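Local atomic coordinates of particle-associated glycoside hydrolase (Acinetobacter phage Fri1, PDB entry 6C72), a protein that serves as the trimeric tailspike of the phage and depolymerises the capsular polysaccharide of Acinetobacter baumannii, probably by glycosidic hydrolysis during entry into the host cell. Residues Thr111-Cys116 / Ile135-Met140; Val127-Lys132 / Glu146-Phe151; Thr179-Ser184 / Leu204-Ser209; Val234-Phe239 / Cys262-Ala267. One frame throughout, in Å; residues are numbered along the deposited sequence.

Interaction 1: residues Thr111-Cys116 / Ile135-Met140; sequences TILQKC and IYAKAM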
loop_
_atom_site.group_PDB
_atom_site.type_symbol
_atom_site.label_atom_id
_atom_site.label_comp_id
_atom_site.label_asym_id
_atom_site.label_seq_id
_atom_site.Cartn_x
_atom_site.Cartn_y
_atom_site.Cartn_z
ATOM N N THR A 111 -1.252 0.667 43.574
ATOM C CA THR A 111 -0.624 1.922 43.967
ATOM C C THR A 111 0.852 1.955 43.585
ATOM O O THR A 111 1.351 2.978 43.099
ATOM C CB THR A 111 -0.807 2.132 45.471
ATOM O OG1 THR A 111 -2.207 2.225 45.766
ATOM C CG2 THR A 111 -0.115 3.405 45.932
ATOM N N ILE A 112 1.553 0.829 43.749
ATOM C CA ILE A 112 2.984 0.798 43.459
ATOM C C ILE A 112 3.235 0.991 41.973
ATOM O O ILE A 112 4.082 1.805 41.579
ATOM C CB ILE A 112 3.612 -0.512 43.968
ATOM C CG1 ILE A 112 3.645 -0.526 45.501
ATOM C CG2 ILE A 112 5.001 -0.718 43.364
ATOM C CD1 ILE A 112 3.986 -1.873 46.061
ATOM N N LEU A 113 2.506 0.250 41.124
ATOM C CA LEU A 113 2.735 0.344 39.682
ATOM C C LEU A 113 2.390 1.732 39.168
ATOM O O LEU A 113 3.114 2.292 38.337
ATOM C CB LEU A 113 1.926 -0.715 38.927
ATOM C CG LEU A 113 2.063 -0.721 37.397
ATOM C CD1 LEU A 113 3.521 -0.806 36.978
ATOM C CD2 LEU A 113 1.257 -1.856 36.752
ATOM N N GLN A 114 1.299 2.317 39.677
ATOM C CA GLN A 114 0.914 3.658 39.259
ATOM C C GLN A 114 1.983 4.669 39.640
ATOM O O GLN A 114 2.209 5.644 38.917
ATOM C CB GLN A 114 -0.429 4.040 39.877
ATOM C CG GLN A 114 -1.036 5.281 39.239
ATOM C CD GLN A 114 -1.320 5.079 37.761
ATOM O OE1 GLN A 114 -2.117 4.218 37.384
ATOM N NE2 GLN A 114 -0.643 5.849 36.915
ATOM N N LYS A 115 2.630 4.468 40.788
ATOM C CA LYS A 115 3.732 5.340 41.182
ATOM C C LYS A 115 4.860 5.285 40.162
ATOM O O LYS A 115 5.481 6.308 39.848
ATOM C CB LYS A 115 4.246 4.941 42.561
ATOM C CG LYS A 115 3.644 5.663 43.698
ATOM C CD LYS A 115 4.566 5.495 44.900
ATOM C CE LYS A 115 3.813 5.078 46.148
ATOM N NZ LYS A 115 3.104 6.260 46.707
ATOM N N CYS A 116 5.157 4.088 39.657
ATOM C CA CYS A 116 6.236 3.942 38.690
ATOM C C CYS A 116 5.904 4.661 37.384
ATOM O O CYS A 116 6.729 5.410 36.848
ATOM C CB CYS A 116 6.517 2.454 38.442
ATOM S SG CYS A 116 7.112 1.561 39.920
ATOM N N ILE A 135 0.799 -10.247 38.449
ATOM C CA ILE A 135 0.727 -8.922 39.044
ATOM C C ILE A 135 -0.718 -8.453 38.959
ATOM O O ILE A 135 -1.266 -8.321 37.857
ATOM C CB ILE A 135 1.662 -7.934 38.332
ATOM C CG1 ILE A 135 3.094 -8.467 38.346
ATOM C CG2 ILE A 135 1.600 -6.574 38.995
ATOM C CD1 ILE A 135 4.047 -7.679 37.489
ATOM N N TYR A 136 -1.335 -8.203 40.111
ATOM C CA TYR A 136 -2.669 -7.609 40.171
ATOM C C TYR A 136 -2.473 -6.128 40.452
ATOM O O TYR A 136 -2.224 -5.730 41.593
ATOM C CB TYR A 136 -3.529 -8.272 41.239
ATOM C CG TYR A 136 -3.858 -9.730 40.974
ATOM C CD1 TYR A 136 -5.011 -10.090 40.280
ATOM C CD2 TYR A 136 -3.031 -10.748 41.442
ATOM C CE1 TYR A 136 -5.329 -11.415 40.051
ATOM C CE2 TYR A 136 -3.337 -12.079 41.209
ATOM C CZ TYR A 136 -4.487 -12.407 40.514
ATOM O OH TYR A 136 -4.803 -13.730 40.296
ATOM N N ALA A 137 -2.592 -5.312 39.408
ATOM C CA ALA A 137 -2.325 -3.886 39.530
ATOM C C ALA A 137 -2.788 -3.158 38.281
ATOM O O ALA A 137 -2.173 -3.301 37.220
ATOM C CB ALA A 137 -0.834 -3.629 39.745
ATOM N N LYS A 138 -3.842 -2.357 38.389
ATOM C CA LYS A 138 -4.316 -1.617 37.233
ATOM C C LYS A 138 -3.551 -0.311 37.142
ATOM O O LYS A 138 -3.143 0.253 38.154
ATOM C CB LYS A 138 -5.827 -1.375 37.287
ATOM C CG LYS A 138 -6.320 -0.495 38.370
ATOM C CD LYS A 138 -7.836 -0.370 38.274
ATOM C CE LYS A 138 -8.365 0.681 39.241
ATOM N NZ LYS A 138 -9.799 1.011 38.962
ATOM N N ALA A 139 -3.294 0.126 35.923
ATOM C CA ALA A 139 -2.440 1.275 35.685
ATOM C C ALA A 139 -3.110 2.224 34.712
ATOM O O ALA A 139 -3.760 1.805 33.746
ATOM C CB ALA A 139 -1.068 0.864 35.142
ATOM N N MET A 140 -2.962 3.501 34.999
ATOM C CA MET A 140 -3.336 4.556 34.082
ATOM C C MET A 140 -2.078 4.925 33.305
ATOM O O MET A 140 -1.055 5.268 33.911
ATOM C CB MET A 140 -3.901 5.740 34.864
ATOM C CG MET A 140 -4.518 6.836 34.056
ATOM S SD MET A 140 -5.329 8.082 35.109
ATOM C CE MET A 140 -6.307 7.022 36.174
HETATM O O HOH W 1 -4.020 2.888 38.542
#
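The carboxamide of Gln114 lies against the backbone of Met140, and the side chain of Leu113 packs beside Ala137 and Ala139; together they seat helix 110-122 on strand 133-140 at the N-terminal end of the parallel beta-helix, an element placed like the capping helix of many such folds. Gln114 reads the strand edge as a second peptide would. Met140 N donates to Gln114 OE1 at 2.6 Å, nearly straight at 173°, in the carbonyl plane and on a lone pair. Gln114 NE2 donates back to Met140 O at 3.1 Å, equally straight, and this acceptor lies in the amide plane. Two bonds of opposite direction therefore fix the rotation of the amide. CG stands anti to the backbone N (chi1 -167°) and the chain then bends at chi2 (62°), which brings a side chain leaving the helix obliquely round to the strand. NE2 has a second acceptor in Asp118 OD1, one helical turn on. Leu113 is directed toward the strand, and its CD2 branch lies 3.9 Å from Ala139 CB and 4.1 Å from Ala137 CB, while Trp181 and Val128 also touch this leucine. Lys138, directed away from the helix, forms salt bridges with Asp185 and with Glu160 of the second subunit. A water donates both to Gln114 OE1, at 2.6 Å, and to Lys138 O, at 2.8 Å.

Interaction 2: residues Val127-Lys132 / Glu146-Phe151; sequences VVQLPK and EVRGTF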
loop_
_atom_site.group_PDB
_atom_site.type_symbol
_atom_site.label_atom_id
_atom_site.label_comp_id
_atom_site.label_asym_id
_atom_site.label_seq_id
_atom_site.Cartn_x
_atom_site.Cartn_y
_atom_site.Cartn_z
ATOM N N VAL A 127 10.527 3.630 30.145
ATOM C CA VAL A 127 9.980 2.289 30.291
ATOM C C VAL A 127 9.841 1.957 31.769
ATOM O O VAL A 127 10.772 2.178 32.552
ATOM C CB VAL A 127 10.860 1.244 29.581
ATOM C CG1 VAL A 127 10.378 -0.148 29.911
ATOM C CG2 VAL A 127 10.833 1.477 28.068
ATOM N N VAL A 128 8.680 1.433 32.143
ATOM C CA VAL A 128 8.492 0.755 33.418
ATOM C C VAL A 128 8.591 -0.735 33.140
ATOM O O VAL A 128 7.746 -1.304 32.431
ATOM C CB VAL A 128 7.157 1.111 34.077
ATOM C CG1 VAL A 128 6.932 0.181 35.255
ATOM C CG2 VAL A 128 7.155 2.572 34.514
ATOM N N GLN A 129 9.651 -1.353 33.657
ATOM C CA GLN A 129 9.906 -2.774 33.468
ATOM C C GLN A 129 9.174 -3.561 34.546
ATOM O O GLN A 129 9.295 -3.253 35.739
ATOM C CB GLN A 129 11.409 -3.057 33.529
ATOM C CG GLN A 129 11.782 -4.513 33.362
ATOM C CD GLN A 129 11.538 -5.022 31.941
ATOM O OE1 GLN A 129 11.953 -4.393 30.957
ATOM N NE2 GLN A 129 10.862 -6.164 31.827
ATOM N N LEU A 130 8.405 -4.519 34.135
ATOM C CA LEU A 130 7.793 -5.430 35.087
ATOM C C LEU A 130 8.607 -6.710 35.164
ATOM O O LEU A 130 9.208 -7.122 34.173
ATOM C CB LEU A 130 6.357 -5.784 34.696
ATOM C CG LEU A 130 5.413 -4.595 34.607
ATOM C CD1 LEU A 130 4.003 -5.035 34.258
ATOM C CD2 LEU A 130 5.450 -3.795 35.911
ATOM N N PRO A 131 8.687 -7.356 36.315
ATOM C CA PRO A 131 9.380 -8.643 36.404
ATOM C C PRO A 131 8.457 -9.762 35.937
ATOM O O PRO A 131 7.306 -9.551 35.595
ATOM C CB PRO A 131 9.678 -8.763 37.901
ATOM C CG PRO A 131 8.486 -8.117 38.527
ATOM C CD PRO A 131 8.120 -6.953 37.614
ATOM N N LYS A 132 8.970 -10.977 35.973
ATOM C CA LYS A 132 8.108 -12.132 35.799
ATOM C C LYS A 132 7.171 -12.265 37.002
ATOM O O LYS A 132 7.416 -11.717 38.077
ATOM C CB LYS A 132 8.943 -13.404 35.642
ATOM C CG LYS A 132 9.788 -13.428 34.375
ATOM C CD LYS A 132 10.354 -14.796 34.120
ATOM C CE LYS A 132 11.521 -15.070 35.035
ATOM N NZ LYS A 132 11.914 -16.481 34.890
ATOM N N GLU A 146 6.146 3.439 28.501
ATOM C CA GLU A 146 5.798 2.095 28.063
ATOM C C GLU A 146 5.963 1.128 29.231
ATOM O O GLU A 146 6.983 1.158 29.926
ATOM C CB GLU A 146 6.686 1.659 26.891
ATOM C CG GLU A 146 6.562 0.181 26.513
ATOM C CD GLU A 146 7.606 -0.255 25.495
ATOM O OE1 GLU A 146 8.339 0.610 24.956
ATOM O OE2 GLU A 146 7.707 -1.472 25.234
ATOM N N VAL A 147 4.971 0.266 29.433
ATOM C CA VAL A 147 5.032 -0.800 30.427
ATOM C C VAL A 147 5.501 -2.055 29.708
ATOM O O VAL A 147 4.935 -2.427 28.673
ATOM C CB VAL A 147 3.671 -1.018 31.109
ATOM C CG1 VAL A 147 3.713 -2.228 32.015
ATOM C CG2 VAL A 147 3.265 0.219 31.901
ATOM N N ARG A 148 6.571 -2.672 30.209
ATOM C CA ARG A 148 7.208 -3.792 29.533
ATOM C C ARG A 148 7.391 -4.954 30.501
ATOM O O ARG A 148 7.919 -4.774 31.600
ATOM C CB ARG A 148 8.559 -3.371 28.934
ATOM C CG ARG A 148 9.225 -4.454 28.094
ATOM C CD ARG A 148 10.508 -3.951 27.430
ATOM N NE ARG A 148 11.542 -3.634 28.409
ATOM C CZ ARG A 148 12.529 -2.764 28.210
ATOM N NH1 ARG A 148 12.619 -2.108 27.060
ATOM N NH2 ARG A 148 13.419 -2.539 29.170
ATOM N N GLY A 149 6.958 -6.145 30.090
ATOM C CA GLY A 149 7.147 -7.343 30.878
ATOM C C GLY A 149 8.438 -8.067 30.535
ATOM O O GLY A 149 9.289 -7.580 29.789
ATOM N N THR A 150 8.560 -9.272 31.090
ATOM C CA THR A 150 9.740 -10.117 30.960
ATOM C C THR A 150 9.307 -11.461 30.393
ATOM O O THR A 150 8.480 -12.150 30.993
ATOM C CB THR A 150 10.429 -10.316 32.318
ATOM O OG1 THR A 150 10.807 -9.047 32.879
ATOM C CG2 THR A 150 11.667 -11.216 32.195
ATOM N N PHE A 151 9.864 -11.836 29.245
ATOM C CA PHE A 151 9.612 -13.170 28.715
ATOM C C PHE A 151 10.116 -14.231 29.699
ATOM O O PHE A 151 11.127 -14.046 30.388
ATOM C CB PHE A 151 10.292 -13.359 27.350
ATOM C CG PHE A 151 9.679 -12.536 26.233
ATOM C CD1 PHE A 151 8.420 -12.829 25.745
ATOM C CD2 PHE A 151 10.376 -11.471 25.673
ATOM C CE1 PHE A 151 7.863 -12.069 24.728
ATOM C CE2 PHE A 151 9.825 -10.701 24.669
ATOM C CZ PHE A 151 8.568 -11.000 24.186
#
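Gln129 leaves its strand with CG anti to the backbone N and folds at chi2 (70°), while Arg148 runs extended before bending at chi3 (66°); the two bends bring amide and guanidinium together on the face of the sheet that also carries Val127 and Glu146. Here the arginine grips the glutamine side-on. NE and NH2 both donate to Gln129 OE1, at 2.7 and 3.0 Å, and the oxygen sits in the guanidinium plane, at its edge. The planes of the two groups are 31° apart. Over one face of the guanidinium, above its centre, rests Val127 CG1, 3.8 Å from Arg148 CZ. The amide's other end is held by Leu130 O, which accepts from Gln129 NE2 at 3.0 Å and from Thr150 OG1 at 2.8 Å; a further bond from NE2 to Gly149 O is weak.

Beneath these groups the strands 126-129 and 145-148 pair in parallel, in register from Val127 with Glu146 to Gln129 with Arg148, as expected of successive coils of a beta-helix. The ladder ends with Leu130 N donating to Arg148 O at 2.6 Å. On the face of Val128 and Val147, Val147 CG1 meets Leu130 CD1 at 3.6 Å; Leu113 touches this leucine and Trp181 this valine. Lys88 of the third subunit packs on Arg148. With OE1 accepting from NE and NH2 of Arg148 and NE2 donating to Leu130 O, both ends of the amide are held and its orientation is set; the carbonyl is probably polarised by the adjacent positive charge.

Interaction 3: residues Thr179-Ser184 / Leu204-Ser209; sequences TFWHSS and LKMLGS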
loop_
_atom_site.group_PDB
_atom_site.type_symbol
_atom_site.label_atom_id
_atom_site.label_comp_id
_atom_site.label_asym_id
_atom_site.label_seq_id
_atom_site.Cartn_x
_atom_site.Cartn_y
_atom_site.Cartn_z
ATOM N N THR A 179 5.493 -12.447 32.345
ATOM C CA THR A 179 4.737 -11.452 33.083
ATOM C C THR A 179 3.257 -11.644 32.772
ATOM O O THR A 179 2.864 -11.643 31.600
ATOM C CB THR A 179 5.195 -10.043 32.709
ATOM O OG1 THR A 179 6.595 -9.914 32.968
ATOM C CG2 THR A 179 4.432 -8.986 33.521
ATOM N N PHE A 180 2.443 -11.818 33.815
ATOM C CA PHE A 180 0.996 -11.963 33.672
ATOM C C PHE A 180 0.320 -10.819 34.419
ATOM O O PHE A 180 0.269 -10.815 35.658
ATOM C CB PHE A 180 0.517 -13.318 34.192
ATOM C CG PHE A 180 1.120 -14.482 33.471
ATOM C CD1 PHE A 180 0.556 -14.947 32.289
ATOM C CD2 PHE A 180 2.246 -15.132 33.978
ATOM C CE1 PHE A 180 1.119 -16.022 31.621
ATOM C CE2 PHE A 180 2.811 -16.204 33.315
ATOM C CZ PHE A 180 2.250 -16.656 32.147
ATOM N N TRP A 181 -0.259 -9.891 33.665
ATOM C CA TRP A 181 -0.723 -8.617 34.204
ATOM C C TRP A 181 -2.242 -8.660 34.357
ATOM O O TRP A 181 -2.973 -8.756 33.362
ATOM C CB TRP A 181 -0.269 -7.489 33.285
ATOM C CG TRP A 181 -0.437 -6.117 33.829
ATOM C CD1 TRP A 181 -0.802 -5.770 35.085
ATOM C CD2 TRP A 181 -0.262 -4.893 33.106
ATOM N NE1 TRP A 181 -0.862 -4.410 35.200
ATOM C CE2 TRP A 181 -0.529 -3.844 33.999
ATOM C CE3 TRP A 181 0.088 -4.585 31.783
ATOM C CZ2 TRP A 181 -0.462 -2.498 33.617
ATOM C CZ3 TRP A 181 0.157 -3.250 31.405
ATOM C CH2 TRP A 181 -0.117 -2.224 32.319
ATOM N N HIS A 182 -2.710 -8.618 35.602
ATOM C CA HIS A 182 -4.126 -8.601 35.934
ATOM C C HIS A 182 -4.503 -7.227 36.454
ATOM O O HIS A 182 -3.646 -6.411 36.796
ATOM C CB HIS A 182 -4.494 -9.621 37.018
ATOM C CG HIS A 182 -3.963 -11.005 36.807
ATOM N ND1 HIS A 182 -4.790 -12.097 36.652
ATOM C CD2 HIS A 182 -2.698 -11.488 36.806
ATOM C CE1 HIS A 182 -4.056 -13.189 36.540
ATOM N NE2 HIS A 182 -2.785 -12.845 36.621
ATOM N N SER A 183 -5.806 -7.003 36.557
ATOM C CA SER A 183 -6.351 -5.808 37.177
ATOM C C SER A 183 -6.721 -6.085 38.628
ATOM O O SER A 183 -6.903 -7.230 39.042
ATOM C CB SER A 183 -7.579 -5.309 36.418
ATOM O OG SER A 183 -8.117 -4.164 37.058
ATOM N N SER A 184 -6.854 -5.012 39.400
ATOM C CA SER A 184 -7.292 -5.119 40.783
ATOM C C SER A 184 -8.805 -5.032 40.948
ATOM O O SER A 184 -9.285 -5.185 42.077
ATOM C CB SER A 184 -6.630 -4.038 41.635
ATOM O OG SER A 184 -6.948 -2.746 41.156
ATOM N N LEU A 204 4.372 -8.993 27.374
ATOM C CA LEU A 204 3.651 -9.531 28.520
ATOM C C LEU A 204 2.324 -10.109 28.059
ATOM O O LEU A 204 1.898 -9.910 26.920
ATOM C CB LEU A 204 3.453 -8.464 29.610
ATOM C CG LEU A 204 2.828 -7.107 29.270
ATOM C CD1 LEU A 204 1.310 -7.166 29.123
ATOM C CD2 LEU A 204 3.230 -6.085 30.340
ATOM N N LYS A 205 1.670 -10.820 28.973
ATOM C CA LYS A 205 0.335 -11.363 28.770
ATOM C C LYS A 205 -0.621 -10.737 29.779
ATOM O O LYS A 205 -0.275 -10.583 30.956
ATOM C CB LYS A 205 0.319 -12.887 28.924
ATOM C CG LYS A 205 -1.038 -13.501 28.657
ATOM C CD LYS A 205 -0.922 -14.972 28.327
ATOM C CE LYS A 205 -2.259 -15.556 27.892
ATOM N NZ LYS A 205 -2.134 -16.976 27.439
ATOM N N MET A 206 -1.811 -10.366 29.321
ATOM C CA MET A 206 -2.840 -9.797 30.178
ATOM C C MET A 206 -3.940 -10.830 30.381
ATOM O O MET A 206 -4.373 -11.476 29.425
ATOM C CB MET A 206 -3.404 -8.498 29.584
ATOM C CG MET A 206 -2.344 -7.422 29.301
ATOM S SD MET A 206 -2.953 -5.869 28.550
ATOM C CE MET A 206 -2.995 -4.758 29.928
ATOM N N LEU A 207 -4.378 -10.996 31.626
ATOM C CA LEU A 207 -5.350 -12.015 31.995
ATOM C C LEU A 207 -6.579 -11.367 32.617
ATOM O O LEU A 207 -6.471 -10.389 33.366
ATOM C CB LEU A 207 -4.738 -13.041 32.992
ATOM C CG LEU A 207 -3.616 -13.902 32.406
ATOM C CD1 LEU A 207 -2.965 -14.783 33.475
ATOM C CD2 LEU A 207 -4.102 -14.761 31.242
ATOM N N GLY A 208 -7.747 -11.960 32.343
ATOM C CA GLY A 208 -9.006 -11.404 32.810
ATOM C C GLY A 208 -9.324 -11.651 34.272
ATOM O O GLY A 208 -10.092 -10.880 34.857
ATOM N N SER A 209 -8.759 -12.701 34.882
ATOM C CA SER A 209 -9.031 -12.949 36.291
ATOM C C SER A 209 -8.479 -11.790 37.105
ATOM O O SER A 209 -7.433 -11.225 36.774
ATOM C CB SER A 209 -8.441 -14.292 36.754
ATOM O OG SER A 209 -7.021 -14.315 36.757
HETATM O O HOH W 2 -7.688 -8.950 35.130
#
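Leu204 opens the contact with CB 3.9 Å from Thr179 CB, and its CD2 comes within 3.8 Å of Trp181 CE3. Lys205 pairs with Phe180 in a parallel ladder between successive coils of the beta-helix: Lys205 N donates to Thr179 O, and Lys205 O receives Trp181 N at 2.8 Å. Next, Met206 lies alongside Trp181 on the opposite sheet face, pointing the same way, and its methyl CE reaches Trp181 CE3 at 3.6 Å. The indole NE1 bonds to Ala137 O of the preceding coil.

Leu207, back on the face of Phe180, contacts two rings. CD1 is 3.7 Å from Phe180 CD1, and CB lies over the face of the His182 imidazole, 4.0 Å from its centroid and 27° off the normal, a CH-pi contact. The chain then turns at Gly208, and Ser209 O accepts from His182 ND1 at 2.8 Å. The oxygen is in the ring plane, whereas ND1 stands 42° out of the carbonyl plane, so the bond misses a lone pair. His182 NE2 bonds to His134, whose side chain binds zinc in a structure of this protein. With polar partners at both nitrogens and a leucine over one face, the imidazole is fixed in its rotation, consistent with a second-shell position behind His134.

Interaction 4: residues Val234-Phe239 / Cys262-Ala267; sequences VDTSGF and CNFLDA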
loop_
_atom_site.group_PDB
_atom_site.type_symbol
_atom_site.label_atom_id
_atom_site.label_comp_id
_atom_site.label_asym_id
_atom_site.label_seq_id
_atom_site.Cartn_x
_atom_site.Cartn_y
_atom_site.Cartn_z
ATOM N N VAL A 234 2.241 -8.855 22.854
ATOM C CA VAL A 234 1.272 -8.848 23.941
ATOM C C VAL A 234 0.145 -9.808 23.595
ATOM O O VAL A 234 -0.426 -9.735 22.503
ATOM C CB VAL A 234 0.720 -7.434 24.204
ATOM C CG1 VAL A 234 -0.542 -7.521 25.039
ATOM C CG2 VAL A 234 1.765 -6.600 24.920
ATOM N N ASP A 235 -0.180 -10.692 24.529
ATOM C CA ASP A 235 -1.356 -11.540 24.442
ATOM C C ASP A 235 -2.388 -11.047 25.447
ATOM O O ASP A 235 -2.040 -10.440 26.465
ATOM C CB ASP A 235 -1.006 -13.008 24.720
ATOM C CG ASP A 235 -0.060 -13.605 23.671
ATOM O OD1 ASP A 235 0.327 -12.900 22.711
ATOM O OD2 ASP A 235 0.286 -14.797 23.800
ATOM N N THR A 236 -3.662 -11.250 25.130
ATOM C CA THR A 236 -4.747 -10.963 26.060
ATOM C C THR A 236 -5.696 -12.150 26.088
ATOM O O THR A 236 -6.034 -12.706 25.041
ATOM C CB THR A 236 -5.519 -9.671 25.688
ATOM O OG1 THR A 236 -6.073 -9.800 24.373
ATOM C CG2 THR A 236 -4.612 -8.448 25.737
ATOM N N SER A 237 -6.149 -12.528 27.283
ATOM C CA SER A 237 -6.976 -13.716 27.404
ATOM C C SER A 237 -7.893 -13.600 28.608
ATOM O O SER A 237 -7.463 -13.187 29.683
ATOM C CB SER A 237 -6.116 -14.977 27.533
ATOM O OG SER A 237 -6.912 -16.079 27.925
ATOM N N GLY A 238 -9.155 -13.970 28.415
ATOM C CA GLY A 238 -10.086 -14.151 29.507
ATOM C C GLY A 238 -10.869 -12.927 29.932
ATOM O O GLY A 238 -11.515 -12.970 30.988
ATOM N N PHE A 239 -10.854 -11.848 29.154
ATOM C CA PHE A 239 -11.501 -10.620 29.601
ATOM C C PHE A 239 -13.014 -10.671 29.400
ATOM O O PHE A 239 -13.529 -11.335 28.498
ATOM C CB PHE A 239 -10.875 -9.403 28.912
ATOM C CG PHE A 239 -9.515 -9.083 29.454
ATOM C CD1 PHE A 239 -9.375 -8.271 30.575
ATOM C CD2 PHE A 239 -8.382 -9.697 28.930
ATOM C CE1 PHE A 239 -8.116 -8.023 31.123
ATOM C CE2 PHE A 239 -7.124 -9.447 29.465
ATOM C CZ PHE A 239 -6.990 -8.609 30.558
ATOM N N CYS A 262 0.866 -9.477 18.319
ATOM C CA CYS A 262 -0.042 -9.547 19.454
ATOM C C CYS A 262 -1.091 -10.621 19.211
ATOM O O CYS A 262 -1.479 -10.881 18.075
ATOM C CB CYS A 262 -0.727 -8.192 19.709
ATOM S SG CYS A 262 0.404 -6.882 20.285
ATOM N N ASN A 263 -1.556 -11.245 20.280
ATOM C CA ASN A 263 -2.569 -12.287 20.184
ATOM C C ASN A 263 -3.725 -11.916 21.089
ATOM O O ASN A 263 -3.617 -12.009 22.319
ATOM C CB ASN A 263 -2.005 -13.654 20.555
ATOM C CG ASN A 263 -0.875 -14.063 19.645
ATOM O OD1 ASN A 263 -1.095 -14.304 18.467
ATOM N ND2 ASN A 263 0.338 -14.153 20.184
ATOM N N PHE A 264 -4.823 -11.490 20.487
ATOM C CA PHE A 264 -6.018 -11.137 21.244
ATOM C C PHE A 264 -6.902 -12.380 21.288
ATOM O O PHE A 264 -7.571 -12.727 20.311
ATOM C CB PHE A 264 -6.681 -9.918 20.616
ATOM C CG PHE A 264 -5.722 -8.761 20.430
ATOM C CD1 PHE A 264 -5.374 -7.955 21.498
ATOM C CD2 PHE A 264 -5.132 -8.512 19.205
ATOM C CE1 PHE A 264 -4.486 -6.905 21.345
ATOM C CE2 PHE A 264 -4.239 -7.456 19.049
ATOM C CZ PHE A 264 -3.928 -6.647 20.120
ATOM N N LEU A 265 -6.872 -13.079 22.423
ATOM C CA LEU A 265 -7.489 -14.395 22.505
ATOM C C LEU A 265 -8.874 -14.293 23.124
ATOM O O LEU A 265 -9.548 -13.270 22.961
ATOM C CB LEU A 265 -6.606 -15.359 23.298
ATOM C CG LEU A 265 -5.145 -15.437 22.851
ATOM C CD1 LEU A 265 -4.348 -16.401 23.753
ATOM C CD2 LEU A 265 -5.022 -15.854 21.391
ATOM N N ASP A 266 -9.281 -15.328 23.859
ATOM C CA ASP A 266 -10.667 -15.455 24.272
ATOM C C ASP A 266 -11.097 -14.270 25.124
ATOM O O ASP A 266 -10.360 -13.806 26.001
ATOM C CB ASP A 266 -10.881 -16.750 25.053
ATOM C CG ASP A 266 -10.011 -16.825 26.301
ATOM O OD1 ASP A 266 -8.773 -16.934 26.159
ATOM O OD2 ASP A 266 -10.555 -16.736 27.429
ATOM N N ALA A 267 -12.295 -13.776 24.835
ATOM C CA ALA A 267 -12.953 -12.751 25.623
ATOM C C ALA A 267 -14.450 -12.996 25.515
ATOM O O ALA A 267 -14.925 -13.550 24.521
ATOM C CB ALA A 267 -12.580 -11.343 25.150
HETATM O O HOH W 3 -8.563 -10.802 23.648
HETATM O O HOH W 4 -9.286 -11.332 26.218
#
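Two flat groups, the Asp235 carboxylate and the Asn263 amide, lie side by side with their planes 73° apart, so that Asn263 ND2 reaches Asp235 OD1 at 2.8 Å from above the carboxylate plane, 37° out of it. The acceptor stays near the amide plane. On the opposite side of the sheet, Thr236 OG1 meets the edge of the Phe264 ring, 3.5 Å from CD1; the ring of Phe287 on the next coil meets that of Phe264, their planes not far from parallel.

Neighbouring coils of the parallel beta-helix meet here, and the backbone ladder runs from Asn263 N to Val234 O, through Thr236 N to Asn263 O, to Leu265 N on Thr236 O at 2.8 Å. Where the strands give way to a turn, Asp266 takes over. Its CG stands between the backbone N and the carbonyl carbon (chi1 59°), bringing OD1 to Ser237 OG at 2.7 Å on the syn side, while its backbone O receives Gly238 N at 2.7 Å. Gly238 has positive phi, a conformation that favours glycine. Asn263 OD1 bonds to Thr286 on the next coil. The Asp235-Asn263 pair thus carries a side-chain hydrogen-bond line from coil to coil, and the N-H donated by the amide probably eases the negative charge of Asp235.

All four contacts belong to the N-terminal part of the beta-helix. Interaction 1 differs in kind, setting a helix on a strand, whereas interactions 2, 3 and 4 pair parallel strands. Residues 127-132 of interaction 2 touch the helix of interaction 1, where Leu113 meets Val128 and Leu130. Strand 179-182 lies next to strand 133-140, joining interactions 1 and 3, and 204-207 next to 234-237, joining 3 and 4, where Met206 N and Asp235 O are 2.9 Å apart. Interaction 4 is buried; the others are partly buried. Other subunits reach interactions 1 and 2 but neither 3 nor 4. A glutamine amide bonded to backbone marks interaction 1, guanidinium-amide bonding interaction 2, aromatic packing interaction 3 and carboxylate bonds interaction 4.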